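Local coordinates for protein argininosuccinate lyase (Chelativorans sp., PDB 6RXA) that acts as a C-N lyase of the aspartase/fumarase superfamily, known as EDDS lyase and probably also able to split argininosuccinate into fumarate and arginine, at residues Y190-A204 / L219-V232. The protein carries 2 engineered substitutions. Sequence-based numbering, arbitrary orientation.
Sequences YARINLCPLGAAATA and LGFDGLVVNSIEGV
Cys196 and Leu224 form a single parallel beta bridge where 190-204 leaves its helix and 219-232 runs beside it: Cys196 N gives to Gly223 O (2.8 Å), and Cys196 O takes Val225 N (2.9 Å). Two residues earlier on each segment, Asp222 N bonds Asn194 O at 3.1 Å. Cys196 CB lies over one face of the Phe221 ring, 3.8 Å from its centroid in a CH-pi contact; chi1 of -172° puts SG anti to the backbone N, where it meets the ring obliquely. Asn194 holds its OD1 next to Phe221 CD1 (3.3 Å), but that oxygen's hydrogen bond comes from Arg125; Asn194 ND2 reaches Asp222 OD2 through a weak, bent bond, with the amide and carboxylate planes 70° apart. A water links Asn194 ND2, Gly220 O and Asp222 OD1. Farther along, the type II turn from Pro197 to Ala200 brings Ala200 CB within 3.3 Å of Ser228 O, against the short helix 228-233 that Asn227 caps through OD1. Pro197 CB touches Gly231 O, and Ala200 CB sits where any side chain on Gly231 would crowd it. Val232 sends CG2 across Thr203, 3.6 Å from OG1, and its side chain also lies near that of Asn113, a succinate-binding residue. Ala202 neighbours the fumarate-binding Ser111 and packs on Met283 of a neighbouring subunit.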
loop_
_atom_site.group_PDB
_atom_site.type_symbol
_atom_site.label_atom_id
_atom_site.label_comp_id
_atom_site.label_asym_id
_atom_site.label_seq_id
_atom_site.Cartn_x
_atom_site.Cartn_y
_atom_site.Cartn_z
ATOM N N TYR A 190 11.155 -8.309 18.854
ATOM C CA TYR A 190 11.973 -9.489 19.102
ATOM C C TYR A 190 11.291 -10.420 20.092
ATOM O O TYR A 190 11.333 -11.648 19.937
ATOM C CB TYR A 190 13.354 -9.070 19.607
ATOM C CG TYR A 190 14.333 -10.229 19.707
ATOM C CD1 TYR A 190 15.058 -10.635 18.601
ATOM C CD2 TYR A 190 14.527 -10.910 20.910
ATOM C CE1 TYR A 190 15.962 -11.684 18.689
ATOM C CE2 TYR A 190 15.427 -11.960 21.008
ATOM C CZ TYR A 190 16.145 -12.337 19.889
ATOM O OH TYR A 190 17.048 -13.379 19.970
ATOM N N ALA A 191 10.638 -9.859 21.109
ATOM C CA ALA A 191 10.018 -10.707 22.120
ATOM C C ALA A 191 8.885 -11.549 21.545
ATOM O O ALA A 191 8.588 -12.632 22.080
ATOM C CB ALA A 191 9.500 -9.850 23.279
ATOM N N ARG A 192 8.222 -11.048 20.494
ATOM C CA ARG A 192 7.168 -11.806 19.827
ATOM C C ARG A 192 7.726 -12.770 18.780
ATOM O O ARG A 192 7.141 -13.838 18.567
ATOM C CB ARG A 192 6.122 -10.870 19.218
ATOM C CG ARG A 192 5.122 -10.338 20.247
ATOM C CD ARG A 192 4.081 -9.380 19.629
ATOM N NE ARG A 192 4.627 -8.075 19.276
ATOM C CZ ARG A 192 4.793 -7.077 20.141
ATOM N NH1 ARG A 192 4.464 -7.238 21.419
ATOM N NH2 ARG A 192 5.289 -5.924 19.738
ATOM N N ILE A 193 8.830 -12.416 18.109
ATOM C CA ILE A 193 9.448 -13.330 17.148
ATOM C C ILE A 193 10.044 -14.529 17.870
ATOM O O ILE A 193 9.963 -15.663 17.385
ATOM C CB ILE A 193 10.514 -12.596 16.312
ATOM C CG1 ILE A 193 9.849 -11.676 15.292
ATOM C CG2 ILE A 193 11.421 -13.591 15.587
ATOM C CD1 ILE A 193 10.785 -10.913 14.418
ATOM N N ASN A 194 10.642 -14.301 19.033
ATOM C CA ASN A 194 11.423 -15.331 19.714
ATOM C C ASN A 194 10.562 -16.211 20.616
ATOM O O ASN A 194 10.863 -16.437 21.791
ATOM C CB ASN A 194 12.568 -14.705 20.493
ATOM C CG ASN A 194 13.624 -15.725 20.846
ATOM O OD1 ASN A 194 13.738 -16.748 20.173
ATOM N ND2 ASN A 194 14.395 -15.460 21.888
ATOM N N LEU A 195 9.498 -16.741 20.029
ATOM C CA LEU A 195 8.586 -17.690 20.654
ATOM C C LEU A 195 8.478 -18.909 19.749
ATOM O O LEU A 195 8.387 -18.774 18.529
ATOM C CB LEU A 195 7.201 -17.052 20.814
ATOM C CG LEU A 195 7.131 -15.822 21.709
ATOM C CD1 LEU A 195 5.744 -15.207 21.632
ATOM C CD2 LEU A 195 7.461 -16.194 23.136
ATOM N N CYS A 196 8.501 -20.102 20.349
ATOM C CA CYS A 196 8.600 -21.336 19.578
ATOM C C CYS A 196 7.224 -21.942 19.304
ATOM O O CYS A 196 6.499 -22.249 20.268
ATOM C CB CYS A 196 9.443 -22.341 20.336
ATOM S SG CYS A 196 9.806 -23.792 19.345
ATOM N N PRO A 197 6.850 -22.167 18.052
ATOM C CA PRO A 197 5.561 -22.817 17.742
ATOM C C PRO A 197 5.649 -24.327 17.583
ATOM O O PRO A 197 4.622 -24.968 17.343
ATOM C CB PRO A 197 5.181 -22.173 16.405
ATOM C CG PRO A 197 6.522 -22.022 15.715
ATOM C CD PRO A 197 7.504 -21.660 16.826
ATOM N N LEU A 198 6.833 -24.916 17.707
ATOM C CA LEU A 198 6.966 -26.353 17.534
ATOM C C LEU A 198 6.164 -27.102 18.589
ATOM O O LEU A 198 6.127 -26.723 19.761
ATOM C CB LEU A 198 8.440 -26.739 17.599
ATOM C CG LEU A 198 9.177 -26.271 16.346
ATOM C CD1 LEU A 198 10.672 -26.301 16.577
ATOM C CD2 LEU A 198 8.801 -27.117 15.126
ATOM N N GLY A 199 5.521 -28.182 18.155
ATOM C CA GLY A 199 4.573 -28.916 18.969
ATOM C C GLY A 199 3.144 -28.675 18.550
ATOM O O GLY A 199 2.256 -29.459 18.925
ATOM N N ALA A 200 2.895 -27.616 17.780
ATOM C CA ALA A 200 1.585 -27.423 17.176
ATOM C C ALA A 200 1.306 -28.453 16.091
ATOM O O ALA A 200 0.140 -28.690 15.750
ATOM C CB ALA A 200 1.504 -26.023 16.568
ATOM N N ALA A 201 2.349 -29.071 15.545
ATOM C CA ALA A 201 2.213 -30.056 14.466
ATOM C C ALA A 201 1.397 -29.428 13.333
ATOM O O ALA A 201 1.748 -28.336 12.871
ATOM C CB ALA A 201 1.717 -31.389 15.008
ATOM N N ALA A 202 0.323 -30.076 12.861
ATOM C CA ALA A 202 -0.416 -29.551 11.721
ATOM C C ALA A 202 -1.142 -28.259 12.057
ATOM O O ALA A 202 -1.299 -27.395 11.185
ATOM C CB ALA A 202 -1.431 -30.590 11.248
ATOM N N THR A 203 -1.590 -28.119 13.308
ATOM C CA THR A 203 -2.446 -27.031 13.766
ATOM C C THR A 203 -3.178 -27.400 15.059
ATOM O O THR A 203 -3.815 -26.538 15.664
ATOM C CB THR A 203 -3.507 -26.664 12.721
ATOM O OG1 THR A 203 -4.288 -25.554 13.198
ATOM C CG2 THR A 203 -4.430 -27.861 12.439
ATOM N N ALA A 204 -3.131 -28.668 15.480
ATOM C CA ALA A 204 -3.915 -29.135 16.622
ATOM C C ALA A 204 -3.078 -29.903 17.639
ATOM O O ALA A 204 -3.630 -30.613 18.481
ATOM C CB ALA A 204 -5.100 -29.996 16.161
ATOM N N LEU A 219 16.529 -24.624 20.766
ATOM C CA LEU A 219 16.573 -23.733 19.616
ATOM C C LEU A 219 16.670 -22.269 20.019
ATOM O O LEU A 219 16.525 -21.392 19.165
ATOM C CB LEU A 219 15.360 -23.962 18.716
ATOM C CG LEU A 219 15.323 -25.353 18.073
ATOM C CD1 LEU A 219 13.948 -25.624 17.509
ATOM C CD2 LEU A 219 16.369 -25.488 16.976
ATOM N N GLY A 220 16.912 -21.984 21.296
ATOM C CA GLY A 220 17.143 -20.614 21.727
ATOM C C GLY A 220 15.924 -19.740 21.901
ATOM O O GLY A 220 16.081 -18.533 22.127
ATOM N N PHE A 221 14.718 -20.287 21.799
ATOM C CA PHE A 221 13.527 -19.466 21.988
ATOM C C PHE A 221 13.341 -19.147 23.469
ATOM O O PHE A 221 13.775 -19.898 24.346
ATOM C CB PHE A 221 12.306 -20.200 21.461
ATOM C CG PHE A 221 12.236 -20.291 19.959
ATOM C CD1 PHE A 221 11.754 -19.236 19.209
ATOM C CD2 PHE A 221 12.611 -21.452 19.299
ATOM C CE1 PHE A 221 11.668 -19.324 17.830
ATOM C CE2 PHE A 221 12.513 -21.545 17.922
ATOM C CZ PHE A 221 12.035 -20.480 17.187
ATOM N N ASP A 222 12.666 -18.028 23.742
ATOM C CA ASP A 222 12.465 -17.545 25.105
ATOM C C ASP A 222 11.106 -17.930 25.689
ATOM O O ASP A 222 10.852 -17.646 26.865
ATOM C CB ASP A 222 12.642 -16.029 25.166
ATOM C CG ASP A 222 14.082 -15.601 24.974
ATOM O OD1 ASP A 222 14.982 -16.377 25.350
ATOM O OD2 ASP A 222 14.311 -14.493 24.439
ATOM N N GLY A 223 10.254 -18.588 24.916
ATOM C CA GLY A 223 8.930 -18.980 25.363
ATOM C C GLY A 223 8.256 -19.671 24.201
ATOM O O GLY A 223 8.858 -19.849 23.138
ATOM N N LEU A 224 7.006 -20.081 24.423
ATOM C CA LEU A 224 6.229 -20.792 23.421
ATOM C C LEU A 224 5.183 -19.882 22.787
ATOM O O LEU A 224 4.680 -18.947 23.413
ATOM C CB LEU A 224 5.470 -21.967 24.047
ATOM C CG LEU A 224 6.327 -23.041 24.711
ATOM C CD1 LEU A 224 5.448 -24.139 25.242
ATOM C CD2 LEU A 224 7.375 -23.587 23.748
ATOM N N VAL A 225 4.860 -20.161 21.526
ATOM C CA VAL A 225 3.546 -19.813 20.988
ATOM C C VAL A 225 2.651 -20.940 21.491
ATOM O O VAL A 225 2.825 -22.100 21.094
ATOM C CB VAL A 225 3.535 -19.752 19.461
ATOM C CG1 VAL A 225 2.122 -19.397 18.972
ATOM C CG2 VAL A 225 4.567 -18.774 18.896
ATOM N N VAL A 226 1.744 -20.631 22.407
ATOM C CA VAL A 226 1.104 -21.695 23.171
ATOM C C VAL A 226 0.056 -22.424 22.339
ATOM O O VAL A 226 0.219 -23.608 22.024
ATOM C CB VAL A 226 0.534 -21.177 24.504
ATOM C CG1 VAL A 226 -0.178 -22.299 25.264
ATOM C CG2 VAL A 226 1.668 -20.575 25.346
ATOM N N ASN A 227 -1.007 -21.731 21.963
ATOM C CA ASN A 227 -2.104 -22.364 21.242
ATOM C C ASN A 227 -1.635 -22.876 19.883
ATOM O O ASN A 227 -0.926 -22.183 19.150
ATOM C CB ASN A 227 -3.251 -21.371 21.093
ATOM C CG ASN A 227 -4.407 -21.945 20.333
ATOM O OD1 ASN A 227 -4.384 -21.975 19.102
ATOM N ND2 ASN A 227 -5.438 -22.397 21.053
ATOM N N SER A 228 -2.004 -24.126 19.579
ATOM C CA SER A 228 -1.483 -24.797 18.390
ATOM C C SER A 228 -1.962 -24.152 17.094
ATOM O O SER A 228 -1.224 -24.159 16.100
ATOM C CB SER A 228 -1.860 -26.275 18.404
ATOM O OG SER A 228 -3.266 -26.440 18.446
ATOM N N ILE A 229 -3.181 -23.600 17.065
ATOM C CA ILE A 229 -3.614 -22.862 15.883
ATOM C C ILE A 229 -2.779 -21.600 15.730
ATOM O O ILE A 229 -2.278 -21.293 14.644
ATOM C CB ILE A 229 -5.121 -22.546 15.931
ATOM C CG1 ILE A 229 -5.945 -23.824 15.845
ATOM C CG2 ILE A 229 -5.496 -21.577 14.812
ATOM C CD1 ILE A 229 -7.336 -23.641 16.419
ATOM N N GLU A 230 -2.605 -20.850 16.816
ATOM C CA GLU A 230 -1.757 -19.665 16.746
ATOM C C GLU A 230 -0.345 -20.039 16.307
ATOM O O GLU A 230 0.301 -19.267 15.591
ATOM C CB GLU A 230 -1.763 -18.946 18.097
ATOM C CG GLU A 230 -0.941 -17.664 18.165
ATOM C CD GLU A 230 -1.474 -16.528 17.312
ATOM O OE1 GLU A 230 -2.403 -16.724 16.488
ATOM O OE2 GLU A 230 -0.949 -15.408 17.471
ATOM N N GLY A 231 0.122 -21.227 16.692
ATOM C CA GLY A 231 1.458 -21.653 16.310
ATOM C C GLY A 231 1.657 -21.763 14.807
ATOM O O GLY A 231 2.743 -21.488 14.298
ATOM N N VAL A 232 0.619 -22.188 14.076
ATOM C CA VAL A 232 0.741 -22.321 12.621
ATOM C C VAL A 232 0.076 -21.202 11.827
ATOM O O VAL A 232 0.524 -20.869 10.718
ATOM C CB VAL A 232 0.266 -23.704 12.107
ATOM C CG1 VAL A 232 1.107 -24.819 12.743
ATOM C CG2 VAL A 232 -1.237 -23.912 12.334
HETATM O O HOH W 1 17.060 -16.483 23.503
#